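PDB 1J5X: glucosamine-6-phosphate deaminase from Thermotoga maritima, which belongs to the SIS-domain family, whose alpha/beta domains have parallel sheets flanked by helices. Local coordinates for residues A[62-73]-A[222-233]. Numbering follows the deposited sequence.
Sequences SSYNLALTISYY and EFFGVSLESALK
The ring of Tyr72 has the backbone N of Glu222 over one face, nearer its margin than its centre. Glu222 OE2 lies at the edge of the Tyr73 ring, 3.5 Å from CD1. Arg76 holds this carboxylate in a salt bridge, and the Tyr73 hydroxyl is hydrogen-bonded to Asp176. The Tyr64 ring meets Leu228 CD1 at its edge. Leu68 CD2 lies obliquely against the Phe224 ring, 4.1 Å from CE2. Helices 62-73 and 222-233 run antiparallel, at 171°, with axes 7.9 Å apart. The first follows a strand of the five-stranded parallel sheet of the SIS domain, the second a strand of the four-stranded sheet, and the pair joins the two alpha/beta units. Gly225 lets the backbones close in. Its CA is 4.6 Å from Thr69 CA and 3.3 Å from Thr69 OG1. That hydroxyl bonds back to Asn65 O, which also accepts from Thr69 N on the opposite face. With CG anti to the carbonyl carbon (chi1 -63°), Asn65 is a knob among Gly225, Leu228, Glu229 and Leu232. Its ND2 donates to Glu229 OE1 at 3.2 Å, nearly straight (168°). Lys233 NZ forms a salt bridge with Glu229 OE2, well out of the carboxylate plane, and bonds Met160 O.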
ATOM      1  N   SER A  62      -0.773   4.445  -6.628  1.00 16.95           N
ATOM      2  CA  SER A  62      -0.562   4.035  -5.218  1.00 17.55           C
ATOM      3  C   SER A  62      -1.796   4.260  -4.382  1.00 18.53           C
ATOM      4  O   SER A  62      -2.024   3.502  -3.410  1.00 20.51           O
ATOM      5  CB  SER A  62       0.582   4.820  -4.524  1.00 21.71           C
ATOM      6  OG  SER A  62       1.722   4.678  -5.310  1.00 34.94           O
ATOM      7  N   SER A  63      -2.589   5.298  -4.706  1.00 15.79           N
ATOM      8  CA  SER A  63      -3.785   5.565  -3.896  1.00 18.24           C
ATOM      9  C   SER A  63      -4.902   4.533  -4.202  1.00 18.22           C
ATOM     10  O   SER A  63      -5.812   4.304  -3.407  1.00 18.43           O
ATOM     11  CB  SER A  63      -4.290   6.980  -4.118  1.00 19.97           C
ATOM     12  OG  SER A  63      -3.594   7.917  -3.272  1.00 20.93           O
ATOM     13  N   TYR A  64      -4.841   3.943  -5.378  1.00 17.48           N
ATOM     14  CA  TYR A  64      -5.812   2.886  -5.657  1.00 16.72           C
ATOM     15  C   TYR A  64      -5.320   1.690  -4.881  1.00 17.10           C
ATOM     16  O   TYR A  64      -6.120   0.914  -4.336  1.00 17.17           O
ATOM     17  CB  TYR A  64      -5.881   2.531  -7.161  1.00 16.92           C
ATOM     18  CG  TYR A  64      -6.558   1.192  -7.422  1.00 15.79           C
ATOM     19  CD1 TYR A  64      -7.949   1.048  -7.275  1.00 16.43           C
ATOM     20  CD2 TYR A  64      -5.761   0.051  -7.693  1.00 17.16           C
ATOM     21  CE1 TYR A  64      -8.574  -0.215  -7.365  1.00 22.25           C
ATOM     22  CE2 TYR A  64      -6.386  -1.259  -7.777  1.00 23.16           C
ATOM     23  CZ  TYR A  64      -7.785  -1.355  -7.591  1.00 26.58           C
ATOM     24  OH  TYR A  64      -8.401  -2.602  -7.518  1.00 25.60           O
ATOM     25  N   ASN A  65      -4.007   1.463  -4.876  1.00 17.07           N
ATOM     26  CA  ASN A  65      -3.528   0.308  -4.098  1.00 16.10           C
ATOM     27  C   ASN A  65      -3.857   0.438  -2.621  1.00 16.48           C
ATOM     28  O   ASN A  65      -4.119  -0.581  -1.934  1.00 18.03           O
ATOM     29  CB  ASN A  65      -2.006   0.119  -4.280  1.00 17.87           C
ATOM     30  CG  ASN A  65      -1.653  -0.203  -5.732  1.00 20.28           C
ATOM     31  OD1 ASN A  65      -2.402  -0.888  -6.437  1.00 18.40           O
ATOM     32  ND2 ASN A  65      -0.503   0.263  -6.168  1.00 18.79           N
ATOM     33  N   LEU A  66      -3.838   1.668  -2.120  1.00 14.68           N
ATOM     34  CA  LEU A  66      -4.136   1.971  -0.742  1.00 18.11           C
ATOM     35  C   LEU A  66      -5.638   1.666  -0.526  1.00 16.64           C
ATOM     36  O   LEU A  66      -6.022   0.972   0.443  1.00 18.85           O
ATOM     37  CB  LEU A  66      -3.834   3.446  -0.506  1.00 18.00           C
ATOM     38  CG  LEU A  66      -4.107   4.026   0.870  1.00 20.98           C
ATOM     39  CD1 LEU A  66      -3.430   3.209   1.905  1.00 23.13           C
ATOM     40  CD2 LEU A  66      -3.617   5.540   0.918  1.00 19.78           C
ATOM     41  N   ALA A  67      -6.478   2.132  -1.451  1.00 15.59           N
ATOM     42  CA  ALA A  67      -7.951   1.928  -1.411  1.00 15.53           C
ATOM     43  C   ALA A  67      -8.263   0.426  -1.404  1.00 16.47           C
ATOM     44  O   ALA A  67      -9.111  -0.040  -0.657  1.00 16.79           O
ATOM     45  CB  ALA A  67      -8.623   2.570  -2.665  1.00 14.91           C
ATOM     46  N   LEU A  68      -7.563  -0.332  -2.238  1.00 15.21           N
ATOM     47  CA  LEU A  68      -7.780  -1.772  -2.281  1.00 16.59           C
ATOM     48  C   LEU A  68      -7.423  -2.403  -0.929  1.00 18.28           C
ATOM     49  O   LEU A  68      -8.228  -3.163  -0.354  1.00 19.06           O
ATOM     50  CB  LEU A  68      -6.923  -2.408  -3.366  1.00 18.67           C
ATOM     51  CG  LEU A  68      -7.026  -3.917  -3.464  1.00 18.95           C
ATOM     52  CD1 LEU A  68      -8.466  -4.344  -3.856  1.00 19.76           C
ATOM     53  CD2 LEU A  68      -6.052  -4.392  -4.562  1.00 20.58           C
ATOM     54  N   THR A  69      -6.240  -2.072  -0.416  1.00 16.71           N
ATOM     55  CA  THR A  69      -5.794  -2.635   0.860  1.00 18.22           C
ATOM     56  C   THR A  69      -6.762  -2.327   1.997  1.00 18.57           C
ATOM     57  O   THR A  69      -7.157  -3.239   2.742  1.00 16.16           O
ATOM     58  CB  THR A  69      -4.403  -2.115   1.222  1.00 17.75           C
ATOM     59  OG1 THR A  69      -3.521  -2.366   0.101  1.00 15.91           O
ATOM     60  CG2 THR A  69      -3.850  -2.920   2.481  1.00 17.63           C
ATOM     61  N   ILE A  70      -7.205  -1.063   2.124  1.00 16.91           N
ATOM     62  CA  ILE A  70      -8.100  -0.774   3.224  1.00 15.09           C
ATOM     63  C   ILE A  70      -9.496  -1.362   3.000  1.00 16.86           C
ATOM     64  O   ILE A  70     -10.162  -1.765   3.964  1.00 16.60           O
ATOM     65  CB  ILE A  70      -8.099   0.770   3.530  1.00 17.98           C
ATOM     66  CG1 ILE A  70      -8.903   1.087   4.813  1.00 16.61           C
ATOM     67  CG2 ILE A  70      -8.644   1.540   2.325  1.00 15.61           C
ATOM     68  CD1 ILE A  70      -8.310   0.365   6.107  1.00 19.13           C
ATOM     69  N   SER A  71      -9.940  -1.490   1.741  1.00 14.56           N
ATOM     70  CA  SER A  71     -11.275  -2.055   1.456  1.00 16.57           C
ATOM     71  C   SER A  71     -11.345  -3.498   2.050  1.00 17.94           C
ATOM     72  O   SER A  71     -12.365  -3.902   2.669  1.00 17.27           O
ATOM     73  CB  SER A  71     -11.583  -2.089  -0.060  1.00 16.31           C
ATOM     74  OG  SER A  71     -10.810  -3.022  -0.802  1.00 21.22           O
ATOM     75  N   TYR A  72     -10.277  -4.262   1.883  1.00 16.49           N
ATOM     76  CA  TYR A  72     -10.305  -5.640   2.451  1.00 16.22           C
ATOM     77  C   TYR A  72     -10.457  -5.539   3.974  1.00 17.62           C
ATOM     78  O   TYR A  72     -11.256  -6.253   4.601  1.00 18.93           O
ATOM     79  CB  TYR A  72      -9.004  -6.423   2.238  1.00 18.91           C
ATOM     80  CG  TYR A  72      -8.758  -7.010   0.868  1.00 20.78           C
ATOM     81  CD1 TYR A  72      -9.375  -8.182   0.476  1.00 23.52           C
ATOM     82  CD2 TYR A  72      -7.880  -6.407  -0.007  1.00 20.40           C
ATOM     83  CE1 TYR A  72      -9.129  -8.746  -0.775  1.00 25.52           C
ATOM     84  CE2 TYR A  72      -7.619  -6.939  -1.226  1.00 18.78           C
ATOM     85  CZ  TYR A  72      -8.242  -8.114  -1.619  1.00 25.87           C
ATOM     86  OH  TYR A  72      -7.962  -8.664  -2.848  1.00 27.33           O
ATOM     87  N   TYR A  73      -9.640  -4.688   4.600  1.00 17.27           N
ATOM     88  CA  TYR A  73      -9.682  -4.574   6.057  1.00 18.39           C
ATOM     89  C   TYR A  73     -11.021  -4.088   6.602  1.00 18.43           C
ATOM     90  O   TYR A  73     -11.513  -4.575   7.648  1.00 17.31           O
ATOM     91  CB  TYR A  73      -8.550  -3.672   6.534  1.00 18.40           C
ATOM     92  CG  TYR A  73      -8.214  -3.843   8.006  1.00 16.89           C
ATOM     93  CD1 TYR A  73      -7.608  -5.009   8.473  1.00 19.05           C
ATOM     94  CD2 TYR A  73      -8.541  -2.863   8.928  1.00 15.52           C
ATOM     95  CE1 TYR A  73      -7.339  -5.197   9.834  1.00 17.60           C
ATOM     96  CE2 TYR A  73      -8.266  -3.029  10.287  1.00 17.37           C
ATOM     97  CZ  TYR A  73      -7.674  -4.200  10.748  1.00 17.64           C
ATOM     98  OH  TYR A  73      -7.474  -4.416  12.096  1.00 18.98           O
ATOM     99  N   GLU A 222      -5.503  -8.412   2.161  1.00 13.90           N
ATOM    100  CA  GLU A 222      -4.799  -7.146   2.409  1.00 14.37           C
ATOM    101  C   GLU A 222      -3.326  -7.210   1.938  1.00 17.67           C
ATOM    102  O   GLU A 222      -2.798  -6.171   1.456  1.00 15.46           O
ATOM    103  CB  GLU A 222      -4.745  -6.771   3.881  1.00 17.13           C
ATOM    104  CG  GLU A 222      -6.053  -6.294   4.459  1.00 14.83           C
ATOM    105  CD  GLU A 222      -6.955  -7.510   4.945  1.00 19.72           C
ATOM    106  OE1 GLU A 222      -6.894  -8.604   4.356  1.00 17.25           O
ATOM    107  OE2 GLU A 222      -7.763  -7.329   5.880  1.00 17.59           O
ATOM    108  N   PHE A 223      -2.688  -8.377   2.079  1.00 14.49           N
ATOM    109  CA  PHE A 223      -1.265  -8.496   1.662  1.00 17.17           C
ATOM    110  C   PHE A 223      -1.077  -8.523   0.149  1.00 16.72           C
ATOM    111  O   PHE A 223       0.054  -8.370  -0.334  1.00 21.08           O
ATOM    112  CB  PHE A 223      -0.627  -9.704   2.315  1.00 16.13           C
ATOM    113  CG  PHE A 223      -0.506  -9.569   3.826  1.00 16.09           C
ATOM    114  CD1 PHE A 223      -0.910  -8.368   4.485  1.00 14.67           C
ATOM    115  CD2 PHE A 223      -0.019 -10.647   4.564  1.00 15.47           C
ATOM    116  CE1 PHE A 223      -0.827  -8.220   5.870  1.00 15.57           C
ATOM    117  CE2 PHE A 223       0.070 -10.546   5.958  1.00 18.13           C
ATOM    118  CZ  PHE A 223      -0.333  -9.322   6.624  1.00 15.44           C
ATOM    119  N   PHE A 224      -2.159  -8.782  -0.589  1.00 16.37           N
ATOM    120  CA  PHE A 224      -2.123  -8.681  -2.064  1.00 16.29           C
ATOM    121  C   PHE A 224      -2.078  -7.176  -2.365  1.00 16.52           C
ATOM    122  O   PHE A 224      -1.324  -6.745  -3.230  1.00 17.81           O
ATOM    123  CB  PHE A 224      -3.391  -9.249  -2.722  1.00 14.58           C
ATOM    124  CG  PHE A 224      -3.439  -8.988  -4.195  1.00 16.86           C
ATOM    125  CD1 PHE A 224      -2.446  -9.489  -5.027  1.00 19.45           C
ATOM    126  CD2 PHE A 224      -4.421  -8.146  -4.718  1.00 20.23           C
ATOM    127  CE1 PHE A 224      -2.398  -9.151  -6.377  1.00 19.11           C
ATOM    128  CE2 PHE A 224      -4.393  -7.800  -6.098  1.00 21.32           C
ATOM    129  CZ  PHE A 224      -3.370  -8.298  -6.910  1.00 20.61           C
ATOM    130  N   GLY A 225      -2.909  -6.382  -1.682  1.00 14.55           N
ATOM    131  CA  GLY A 225      -2.857  -4.931  -1.886  1.00 13.76           C
ATOM    132  C   GLY A 225      -1.436  -4.414  -1.572  1.00 15.51           C
ATOM    133  O   GLY A 225      -0.879  -3.555  -2.276  1.00 15.33           O
ATOM    134  N   VAL A 226      -0.834  -4.952  -0.490  1.00 16.25           N
ATOM    135  CA  VAL A 226       0.533  -4.543  -0.114  1.00 17.46           C
ATOM    136  C   VAL A 226       1.462  -4.942  -1.268  1.00 16.93           C
ATOM    137  O   VAL A 226       2.411  -4.210  -1.577  1.00 16.15           O
ATOM    138  CB  VAL A 226       1.012  -5.297   1.167  1.00 17.09           C
ATOM    139  CG1 VAL A 226       2.518  -5.144   1.359  1.00 19.73           C
ATOM    140  CG2 VAL A 226       0.260  -4.739   2.406  1.00 15.80           C
ATOM    141  N   SER A 227       1.190  -6.107  -1.858  1.00 18.42           N
ATOM    142  CA  SER A 227       2.009  -6.633  -2.979  1.00 19.02           C
ATOM    143  C   SER A 227       1.864  -5.764  -4.229  1.00 18.69           C
ATOM    144  O   SER A 227       2.856  -5.440  -4.899  1.00 15.13           O
ATOM    145  CB  SER A 227       1.646  -8.103  -3.223  1.00 20.04           C
ATOM    146  OG  SER A 227       2.127  -8.908  -2.101  1.00 16.76           O
ATOM    147  N   LEU A 228       0.638  -5.305  -4.517  1.00 15.31           N
ATOM    148  CA  LEU A 228       0.458  -4.446  -5.691  1.00 18.57           C
ATOM    149  C   LEU A 228       1.234  -3.163  -5.520  1.00 20.81           C
ATOM    150  O   LEU A 228       1.906  -2.680  -6.475  1.00 17.93           O
ATOM    151  CB  LEU A 228      -0.994  -4.055  -5.910  1.00 21.75           C
ATOM    152  CG  LEU A 228      -1.779  -4.740  -7.003  1.00 27.34           C
ATOM    153  CD1 LEU A 228      -3.071  -3.880  -7.134  1.00 22.35           C
ATOM    154  CD2 LEU A 228      -1.028  -4.865  -8.404  1.00 21.34           C
ATOM    155  N   GLU A 229       1.133  -2.580  -4.317  1.00 16.62           N
ATOM    156  CA  GLU A 229       1.838  -1.357  -4.009  1.00 18.79           C
ATOM    157  C   GLU A 229       3.371  -1.647  -4.074  1.00 21.02           C
ATOM    158  O   GLU A 229       4.133  -0.838  -4.647  1.00 19.07           O
ATOM    159  CB  GLU A 229       1.454  -0.835  -2.604  1.00 19.02           C
ATOM    160  CG  GLU A 229       2.249   0.405  -2.093  1.00 22.15           C
ATOM    161  CD  GLU A 229       2.111   1.678  -2.961  1.00 23.51           C
ATOM    162  OE1 GLU A 229       1.402   1.628  -3.995  1.00 24.01           O
ATOM    163  OE2 GLU A 229       2.709   2.696  -2.578  1.00 23.66           O
ATOM    164  N   SER A 230       3.795  -2.820  -3.587  1.00 17.97           N
ATOM    165  CA  SER A 230       5.241  -3.128  -3.624  1.00 18.93           C
ATOM    166  C   SER A 230       5.760  -3.120  -5.096  1.00 18.99           C
ATOM    167  O   SER A 230       6.821  -2.531  -5.425  1.00 21.58           O
ATOM    168  CB  SER A 230       5.480  -4.484  -3.021  1.00 17.56           C
ATOM    169  OG  SER A 230       5.256  -4.396  -1.605  1.00 19.33           O
ATOM    170  N   ALA A 231       5.026  -3.768  -5.972  1.00 17.43           N
ATOM    171  CA  ALA A 231       5.455  -3.797  -7.368  1.00 19.81           C
ATOM    172  C   ALA A 231       5.537  -2.410  -7.943  1.00 20.96           C
ATOM    173  O   ALA A 231       6.499  -2.072  -8.657  1.00 19.93           O
ATOM    174  CB  ALA A 231       4.499  -4.708  -8.198  1.00 19.49           C
ATOM    175  N   LEU A 232       4.587  -1.552  -7.592  1.00 18.21           N
ATOM    176  CA  LEU A 232       4.596  -0.222  -8.164  1.00 20.35           C
ATOM    177  C   LEU A 232       5.815   0.576  -7.680  1.00 23.38           C
ATOM    178  O   LEU A 232       6.420   1.390  -8.436  1.00 20.96           O
ATOM    179  CB  LEU A 232       3.279   0.505  -7.807  1.00 20.25           C
ATOM    180  CG  LEU A 232       3.229   1.965  -8.248  1.00 23.68           C
ATOM    181  CD1 LEU A 232       3.291   1.932  -9.766  1.00 23.02           C
ATOM    182  CD2 LEU A 232       1.945   2.683  -7.848  1.00 21.07           C
ATOM    183  N   LYS A 233       6.197   0.385  -6.411  1.00 19.45           N
ATOM    184  CA  LYS A 233       7.379   1.113  -5.915  1.00 21.37           C
ATOM    185  C   LYS A 233       8.611   0.713  -6.707  1.00 20.89           C
ATOM    186  O   LYS A 233       9.437   1.579  -7.040  1.00 23.65           O
ATOM    187  CB  LYS A 233       7.641   0.815  -4.427  1.00 20.71           C
ATOM    188  CG  LYS A 233       6.482   1.036  -3.451  1.00 22.19           C
ATOM    189  CD  LYS A 233       6.018   2.479  -3.311  1.00 18.94           C
ATOM    190  CE  LYS A 233       5.121   2.971  -4.517  1.00 20.42           C
ATOM    191  NZ  LYS A 233       4.178   4.091  -4.095  1.00 21.84           N
TER